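Local coordinates for CELL WALL surface anchor family protein (Streptococcus pneumoniae, PDB 2WW8), which forms the pilus adhesin RrgA of this bacterium and probably mediates attachment to host cells, at residues A46-G58 with G87-L101. Residues are numbered along the deposited sequence; the frame is centred on the assembly and turned at random.
Sequences AIGKVVIKETGEG and GEAIFSNIKPGTYTL
Ile52 and Leu101 meet tip to tip, with Ile52 CD1 3.9 Å from Leu101 CD1. The same CD1 lies at the edge of the Phe91 ring, 4.0 Å from CE2. Val50 CG1 packs beside Phe91 CB and near Ile94 CD1. On the other face, Val51 CG2 runs alongside Ile90 CG2 at 3.7 Å. The chain of Lys49, extended with CG anti to its N (chi1 179°), brings CE to the same Ile90 methyl. Its NZ forms a salt bridge to Glu139, and Glu88 forms one to Arg137.

Antiparallel backbone pairing sets these positions. Val50 and Phe91 exchange two hydrogen bonds, as do Ile52 and Ala89; Ala89 N to Ile52 O is 2.9 Å and nearly straight (176°). Asn93 and Ile94 both face Gly48 in a G1 beta bulge. A water bridges Gly48 O, at 2.8 Å, to Asn93 N. Strand 724-730 flanks 48-55 on its other edge, joining distant parts of the chain in one sheet.

After the corner at Asn93, Leu101 belongs to a second sheet. Backbone hydrogen bonds thus fix 48-55 against 88-94, and the Ile52-Leu101 contact ties this sheet to the second within a prealbumin-like fold, while Lys49 and Glu88 each take a salt-bridge partner from outside the two segments.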
loop_
_atom_site.group_PDB
_atom_site.type_symbol
_atom_site.label_atom_id
_atom_site.label_comp_id
_atom_site.label_asym_id
_atom_site.label_seq_id
_atom_site.Cartn_x
_atom_site.Cartn_y
_atom_site.Cartn_z
ATOM N N ALA A 46 -35.530 13.726 14.559
ATOM C CA ALA A 46 -35.331 12.508 15.410
ATOM C C ALA A 46 -33.930 12.539 16.049
ATOM O O ALA A 46 -33.501 11.539 16.624
ATOM C CB ALA A 46 -35.577 11.181 14.590
ATOM N N ILE A 47 -33.211 13.657 15.986
ATOM C CA ILE A 47 -31.825 13.596 16.430
ATOM C C ILE A 47 -31.313 14.807 17.241
ATOM O O ILE A 47 -30.190 14.792 17.754
ATOM C CB ILE A 47 -30.962 13.093 15.240
ATOM C CG1 ILE A 47 -29.473 12.974 15.580
ATOM C CG2 ILE A 47 -31.375 13.776 13.915
ATOM C CD1 ILE A 47 -28.578 13.144 14.384
ATOM N N GLY A 48 -32.136 15.842 17.408
ATOM C CA GLY A 48 -31.834 16.925 18.349
ATOM C C GLY A 48 -31.682 16.493 19.802
ATOM O O GLY A 48 -32.237 15.473 20.199
ATOM N N LYS A 49 -30.921 17.244 20.595
ATOM C CA LYS A 49 -30.696 16.944 22.010
ATOM C C LYS A 49 -30.299 18.161 22.844
ATOM O O LYS A 49 -29.472 18.962 22.408
ATOM C CB LYS A 49 -29.649 15.855 22.213
ATOM C CG LYS A 49 -29.394 15.559 23.683
ATOM C CD LYS A 49 -28.225 14.631 23.836
ATOM C CE LYS A 49 -28.027 14.178 25.250
ATOM N NZ LYS A 49 -27.225 12.918 25.290
ATOM N N VAL A 50 -30.879 18.297 24.036
ATOM C CA VAL A 50 -30.515 19.364 24.975
ATOM C C VAL A 50 -30.564 18.859 26.417
ATOM O O VAL A 50 -31.407 18.030 26.754
ATOM C CB VAL A 50 -31.354 20.645 24.759
ATOM C CG1 VAL A 50 -32.824 20.432 25.137
ATOM C CG2 VAL A 50 -30.730 21.821 25.503
ATOM N N VAL A 51 -29.645 19.322 27.254
ATOM C CA VAL A 51 -29.544 18.844 28.630
ATOM C C VAL A 51 -29.556 20.076 29.566
ATOM O O VAL A 51 -28.941 21.100 29.240
ATOM C CB VAL A 51 -28.272 17.946 28.802
ATOM C CG1 VAL A 51 -27.945 17.636 30.272
ATOM C CG2 VAL A 51 -28.357 16.658 27.955
ATOM N N ILE A 52 -30.272 20.001 30.694
ATOM C CA ILE A 52 -30.294 21.087 31.691
ATOM C C ILE A 52 -29.844 20.622 33.071
ATOM O O ILE A 52 -30.364 19.647 33.609
ATOM C CB ILE A 52 -31.653 21.792 31.867
ATOM C CG1 ILE A 52 -32.284 22.202 30.532
ATOM C CG2 ILE A 52 -31.450 23.064 32.672
ATOM C CD1 ILE A 52 -33.322 21.217 29.994
ATOM N N LYS A 53 -28.854 21.328 33.604
ATOM C CA LYS A 53 -28.360 21.144 34.963
ATOM C C LYS A 53 -28.837 22.326 35.806
ATOM O O LYS A 53 -28.901 23.454 35.287
ATOM C CB LYS A 53 -26.829 21.127 35.025
ATOM C CG LYS A 53 -26.177 19.849 34.544
ATOM C CD LYS A 53 -24.691 19.858 34.846
ATOM C CE LYS A 53 -24.140 18.466 34.618
ATOM N NZ LYS A 53 -22.875 18.307 35.388
ATOM N N GLU A 54 -29.150 22.043 37.078
ATOM C CA GLU A 54 -29.451 23.071 38.091
ATOM C C GLU A 54 -28.504 23.020 39.293
ATOM O O GLU A 54 -28.313 21.959 39.903
ATOM C CB GLU A 54 -30.909 22.991 38.534
ATOM C CG GLU A 54 -31.909 23.077 37.381
ATOM C CD GLU A 54 -33.209 23.758 37.777
ATOM O OE1 GLU A 54 -33.490 23.801 39.001
ATOM O OE2 GLU A 54 -33.936 24.238 36.873
ATOM N N THR A 55 -27.890 24.162 39.602
ATOM C CA THR A 55 -27.097 24.286 40.833
ATOM C C THR A 55 -27.704 25.256 41.876
ATOM O O THR A 55 -28.567 26.083 41.559
ATOM C CB THR A 55 -25.621 24.674 40.556
ATOM O OG1 THR A 55 -25.570 25.993 39.983
ATOM C CG2 THR A 55 -24.930 23.622 39.674
ATOM N N GLY A 56 -27.241 25.156 43.119
ATOM C CA GLY A 56 -27.716 26.007 44.207
ATOM C C GLY A 56 -26.583 26.297 45.173
ATOM O O GLY A 56 -25.550 26.820 44.750
ATOM N N GLU A 57 -26.797 25.944 46.446
ATOM C CA GLU A 57 -25.872 26.119 47.582
ATOM C C GLU A 57 -24.383 26.259 47.248
ATOM O O GLU A 57 -23.656 25.256 47.236
ATOM C CB GLU A 57 -26.062 24.984 48.605
ATOM C CG GLU A 57 -25.929 25.396 50.085
ATOM C CD GLU A 57 -26.959 26.439 50.542
ATOM O OE1 GLU A 57 -27.715 26.968 49.692
ATOM O OE2 GLU A 57 -27.024 26.748 51.757
ATOM N N GLY A 58 -23.942 27.496 46.996
ATOM C CA GLY A 58 -22.601 27.758 46.459
ATOM C C GLY A 58 -22.508 27.240 45.031
ATOM O O GLY A 58 -22.412 28.020 44.074
ATOM N N GLY A 87 -27.745 14.219 38.065
ATOM C CA GLY A 87 -28.251 15.583 38.252
ATOM C C GLY A 87 -28.632 16.359 36.999
ATOM O O GLY A 87 -28.729 17.586 37.044
ATOM N N GLU A 88 -28.861 15.645 35.893
ATOM C CA GLU A 88 -29.183 16.223 34.581
ATOM C C GLU A 88 -30.612 15.931 34.135
ATOM O O GLU A 88 -31.110 14.827 34.345
ATOM C CB GLU A 88 -28.274 15.616 33.496
ATOM C CG GLU A 88 -26.794 16.039 33.460
ATOM C CD GLU A 88 -25.927 15.129 32.581
ATOM O OE1 GLU A 88 -26.455 14.147 32.006
ATOM O OE2 GLU A 88 -24.705 15.383 32.469
ATOM N N ALA A 89 -31.265 16.889 33.488
ATOM C CA ALA A 89 -32.488 16.570 32.752
ATOM C C ALA A 89 -32.248 16.567 31.234
ATOM O O ALA A 89 -31.842 17.571 30.660
ATOM C CB ALA A 89 -33.617 17.516 33.118
ATOM N N ILE A 90 -32.510 15.434 30.589
ATOM C CA ILE A 90 -32.069 15.204 29.215
ATOM C C ILE A 90 -33.274 15.065 28.291
ATOM O O ILE A 90 -34.078 14.165 28.496
ATOM C CB ILE A 90 -31.250 13.889 29.136
ATOM C CG1 ILE A 90 -30.180 13.822 30.231
ATOM C CG2 ILE A 90 -30.644 13.699 27.747
ATOM C CD1 ILE A 90 -29.816 12.412 30.630
ATOM N N PHE A 91 -33.401 15.938 27.295
ATOM C CA PHE A 91 -34.297 15.717 26.157
ATOM C C PHE A 91 -33.585 15.119 24.925
ATOM O O PHE A 91 -32.702 15.751 24.343
ATOM C CB PHE A 91 -34.979 17.024 25.749
ATOM C CG PHE A 91 -35.922 17.578 26.782
ATOM C CD1 PHE A 91 -37.279 17.290 26.710
ATOM C CD2 PHE A 91 -35.452 18.384 27.816
ATOM C CE1 PHE A 91 -38.158 17.797 27.657
ATOM C CE2 PHE A 91 -36.319 18.902 28.775
ATOM C CZ PHE A 91 -37.679 18.609 28.696
ATOM N N SER A 92 -33.985 13.917 24.513
ATOM C CA SER A 92 -33.396 13.190 23.381
ATOM C C SER A 92 -34.299 13.235 22.144
ATOM O O SER A 92 -35.433 13.703 22.224
ATOM C CB SER A 92 -33.254 11.719 23.772
ATOM O OG SER A 92 -32.361 11.582 24.857
ATOM N N ASN A 93 -33.832 12.752 20.996
ATOM C CA ASN A 93 -34.731 12.519 19.871
ATOM C C ASN A 93 -35.678 13.648 19.461
ATOM O O ASN A 93 -36.857 13.441 19.146
ATOM C CB ASN A 93 -35.508 11.238 20.131
ATOM C CG ASN A 93 -34.594 10.053 20.170
ATOM O OD1 ASN A 93 -33.798 9.893 21.094
ATOM N ND2 ASN A 93 -34.670 9.227 19.135
ATOM N N ILE A 94 -35.130 14.858 19.461
ATOM C CA ILE A 94 -35.909 16.052 19.198
ATOM C C ILE A 94 -35.907 16.281 17.693
ATOM O O ILE A 94 -34.867 16.252 17.031
ATOM C CB ILE A 94 -35.381 17.274 19.990
ATOM C CG1 ILE A 94 -35.118 16.913 21.459
ATOM C CG2 ILE A 94 -36.329 18.460 19.845
ATOM C CD1 ILE A 94 -34.117 17.825 22.168
ATOM N N LYS A 95 -37.098 16.502 17.160
ATOM C CA LYS A 95 -37.281 16.629 15.731
ATOM C C LYS A 95 -36.976 18.056 15.320
ATOM O O LYS A 95 -37.144 18.977 16.113
ATOM C CB LYS A 95 -38.713 16.266 15.364
ATOM C CG LYS A 95 -39.038 14.824 15.698
ATOM C CD LYS A 95 -40.540 14.656 15.706
ATOM C CE LYS A 95 -40.953 13.203 15.882
ATOM N NZ LYS A 95 -42.293 13.253 16.520
ATOM N N PRO A 96 -36.487 18.234 14.084
ATOM C CA PRO A 96 -36.332 19.538 13.439
ATOM C C PRO A 96 -37.443 20.530 13.823
ATOM O O PRO A 96 -38.589 20.116 13.960
ATOM C CB PRO A 96 -36.443 19.177 11.953
ATOM C CG PRO A 96 -35.906 17.758 11.869
ATOM C CD PRO A 96 -35.968 17.138 13.245
ATOM N N GLY A 97 -37.134 21.815 13.994
ATOM C CA GLY A 97 -38.140 22.807 14.367
ATOM C C GLY A 97 -37.737 23.718 15.513
ATOM O O GLY A 97 -36.572 23.738 15.936
ATOM N N THR A 98 -38.718 24.465 16.017
ATOM C CA THR A 98 -38.494 25.482 17.047
ATOM C C THR A 98 -39.272 25.129 18.304
ATOM O O THR A 98 -40.423 24.708 18.222
ATOM C CB THR A 98 -38.908 26.860 16.511
ATOM O OG1 THR A 98 -38.205 27.065 15.282
ATOM C CG2 THR A 98 -38.549 27.985 17.482
ATOM N N TYR A 99 -38.633 25.279 19.462
ATOM C CA TYR A 99 -39.219 24.851 20.730
ATOM C C TYR A 99 -39.149 25.944 21.798
ATOM O O TYR A 99 -38.223 26.764 21.789
ATOM C CB TYR A 99 -38.539 23.576 21.245
ATOM C CG TYR A 99 -38.665 22.382 20.321
ATOM C CD1 TYR A 99 -38.028 22.355 19.065
ATOM C CD2 TYR A 99 -39.420 21.271 20.701
ATOM C CE1 TYR A 99 -38.155 21.271 18.212
ATOM C CE2 TYR A 99 -39.550 20.170 19.849
ATOM C CZ TYR A 99 -38.918 20.183 18.608
ATOM O OH TYR A 99 -39.069 19.091 17.783
ATOM N N THR A 100 -40.145 25.960 22.690
ATOM C CA THR A 100 -40.009 26.663 23.964
ATOM C C THR A 100 -39.808 25.636 25.076
ATOM O O THR A 100 -40.538 24.641 25.167
ATOM C CB THR A 100 -41.153 27.666 24.278
ATOM O OG1 THR A 100 -41.350 28.525 23.150
ATOM C CG2 THR A 100 -40.811 28.550 25.492
ATOM N N LEU A 101 -38.763 25.901 25.860
ATOM C CA LEU A 101 -38.373 25.174 27.069
ATOM C C LEU A 101 -38.725 26.015 28.299
ATOM O O LEU A 101 -38.331 27.188 28.413
ATOM C CB LEU A 101 -36.861 24.920 27.078
ATOM C CG LEU A 101 -36.095 23.816 27.831
ATOM C CD1 LEU A 101 -35.016 24.461 28.703
ATOM C CD2 LEU A 101 -36.893 22.803 28.655
HETATM O O HOH W 1 -31.029 12.952 20.468
#